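Local coordinates for effector protein HopAB2 (Pseudomonas syringae pv. tomato, PDB 3HGL) that suppresses immunity in susceptible plants but triggers it in tomato when the Pto resistance protein recognises it, this five-helix domain being the Pto-interacting part, at residues Gln51-Met56 and Arg63-Ala68. Sequence-based numbering, arbitrary orientation.
Sequences QHFPNM and RDSELA
Ser65 OG takes a nearly straight hydrogen bond from Ala68 N (3.1 Å, 171° at the hydrogen), an N-cap on the first turn of helix 66-80, and it does so at the edge of the Phe53 ring. Ser65 OG lies 4.0 Å from Phe53 CE1 and the amide nitrogen it caps is also near the ring plane, so the aromatic edge points into the capped turn. With CG beside the backbone N and anti to the carbonyl carbon (chi1 -64°), Phe53, just after helix 43-52, reaches across to Leu67. Phe53 CE1 lies 3.8 Å from Leu67 CD2, and Phe53 CZ comes equally close to Leu67 CG; the isopropyl group meets the ring obliquely. Leu67 CD2 also rests 3.6 Å from His52 O, so that the methyl lies between the Phe53 ring and the His52 carbonyl. Ala68 CB adds a looser apolar contact, 4.3 Å from Phe53 CE1. No hydrogen bond links the two segments. From Phe53 to Met56 the chain reverses in a type I turn, closed by Met56 N to Phe53 O (3.0 Å). In the Pto-interacting domain, this contact joins the end of helix 43-52 to the start of helix 66-80: Ile61 of the connecting loop touches Phe53 and Ala68, helix 5-18 meets Leu67 through His8 and holds His52 NE2 through Gln15, and helix 23-35 reaches Ala68 through Met34.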
# COMPACT_ATOMS: atom_id res chain seq x y z
N GLN A 51 -2.16 -9.44 -2.60
CA GLN A 51 -2.23 -9.67 -4.05
C GLN A 51 -1.09 -8.98 -4.79
O GLN A 51 -0.67 -9.43 -5.86
CB GLN A 51 -3.55 -9.13 -4.60
CG GLN A 51 -4.79 -9.88 -4.16
CD GLN A 51 -6.07 -9.13 -4.50
OE1 GLN A 51 -6.08 -8.21 -5.32
NE2 GLN A 51 -7.17 -9.54 -3.87
N HIS A 52 -0.59 -7.89 -4.22
CA HIS A 52 0.46 -7.08 -4.83
C HIS A 52 1.86 -7.24 -4.23
O HIS A 52 2.85 -6.89 -4.87
CB HIS A 52 0.02 -5.62 -4.79
CG HIS A 52 -1.29 -5.38 -5.47
ND1 HIS A 52 -1.41 -5.32 -6.84
CD2 HIS A 52 -2.55 -5.26 -4.98
CE1 HIS A 52 -2.69 -5.18 -7.17
NE2 HIS A 52 -3.40 -5.15 -6.05
N PHE A 53 1.92 -7.74 -3.01
CA PHE A 53 3.19 -7.97 -2.32
C PHE A 53 3.10 -9.42 -1.83
O PHE A 53 2.85 -9.67 -0.66
CB PHE A 53 3.32 -6.98 -1.16
CG PHE A 53 3.39 -5.53 -1.59
CD1 PHE A 53 4.58 -4.99 -2.08
CD2 PHE A 53 2.26 -4.71 -1.55
CE1 PHE A 53 4.64 -3.66 -2.52
CE2 PHE A 53 2.31 -3.38 -1.98
CZ PHE A 53 3.51 -2.86 -2.47
N PRO A 54 3.29 -10.38 -2.75
CA PRO A 54 3.23 -11.83 -2.51
C PRO A 54 4.13 -12.41 -1.43
O PRO A 54 3.85 -13.49 -0.91
CB PRO A 54 3.53 -12.41 -3.90
CG PRO A 54 4.44 -11.41 -4.50
CD PRO A 54 3.78 -10.10 -4.12
N ASN A 55 5.20 -11.70 -1.08
CA ASN A 55 6.12 -12.17 -0.04
C ASN A 55 5.93 -11.38 1.26
O ASN A 55 6.68 -11.55 2.22
CB ASN A 55 7.56 -12.03 -0.53
CG ASN A 55 7.91 -13.05 -1.61
OD1 ASN A 55 8.70 -12.78 -2.51
ND2 ASN A 55 7.33 -14.24 -1.50
N MSE A 56 4.90 -10.54 1.28
CA MSE A 56 4.61 -9.70 2.44
C MSE A 56 4.29 -10.42 3.76
O MSE A 56 4.69 -9.97 4.83
CB MSE A 56 3.47 -8.73 2.10
CG MSE A 56 3.04 -7.84 3.25
SE MSE A 56 1.67 -8.65 4.34
CE MSE A 56 0.32 -7.28 4.16
N ARG A 63 11.23 -0.68 2.18
CA ARG A 63 11.26 0.75 1.91
C ARG A 63 11.97 0.98 0.58
O ARG A 63 11.86 2.05 -0.01
CB ARG A 63 11.98 1.50 3.03
CG ARG A 63 13.47 1.24 3.15
CD ARG A 63 14.09 2.16 4.21
NE ARG A 63 15.53 1.93 4.34
CZ ARG A 63 16.31 2.55 5.22
NH1 ARG A 63 15.79 3.44 6.06
NH2 ARG A 63 17.60 2.27 5.26
N ASP A 64 12.69 -0.03 0.09
CA ASP A 64 13.39 0.08 -1.18
C ASP A 64 12.59 -0.51 -2.34
O ASP A 64 13.01 -0.43 -3.49
CB ASP A 64 14.76 -0.61 -1.12
CG ASP A 64 15.68 0.01 -0.08
OD1 ASP A 64 15.71 1.25 0.03
OD2 ASP A 64 16.39 -0.75 0.61
N SER A 65 11.44 -1.10 -2.04
CA SER A 65 10.61 -1.68 -3.10
C SER A 65 10.15 -0.61 -4.08
O SER A 65 9.58 0.40 -3.68
CB SER A 65 9.37 -2.36 -2.50
OG SER A 65 8.42 -2.61 -3.52
N GLU A 66 10.40 -0.84 -5.36
CA GLU A 66 10.01 0.12 -6.39
C GLU A 66 8.50 0.32 -6.39
O GLU A 66 8.00 1.43 -6.56
CB GLU A 66 10.47 -0.36 -7.77
CG GLU A 66 10.46 0.72 -8.84
CD GLU A 66 10.72 0.15 -10.23
OE1 GLU A 66 11.63 -0.69 -10.37
OE2 GLU A 66 10.02 0.55 -11.19
N LEU A 67 7.76 -0.77 -6.21
CA LEU A 67 6.30 -0.70 -6.20
C LEU A 67 5.81 0.07 -4.97
O LEU A 67 4.93 0.92 -5.07
CB LEU A 67 5.69 -2.10 -6.21
CG LEU A 67 4.16 -2.19 -6.19
CD1 LEU A 67 3.58 -1.44 -7.39
CD2 LEU A 67 3.73 -3.66 -6.23
N ALA A 68 6.39 -0.24 -3.81
CA ALA A 68 6.01 0.43 -2.56
C ALA A 68 6.26 1.94 -2.66
O ALA A 68 5.43 2.75 -2.25
CB ALA A 68 6.80 -0.15 -1.39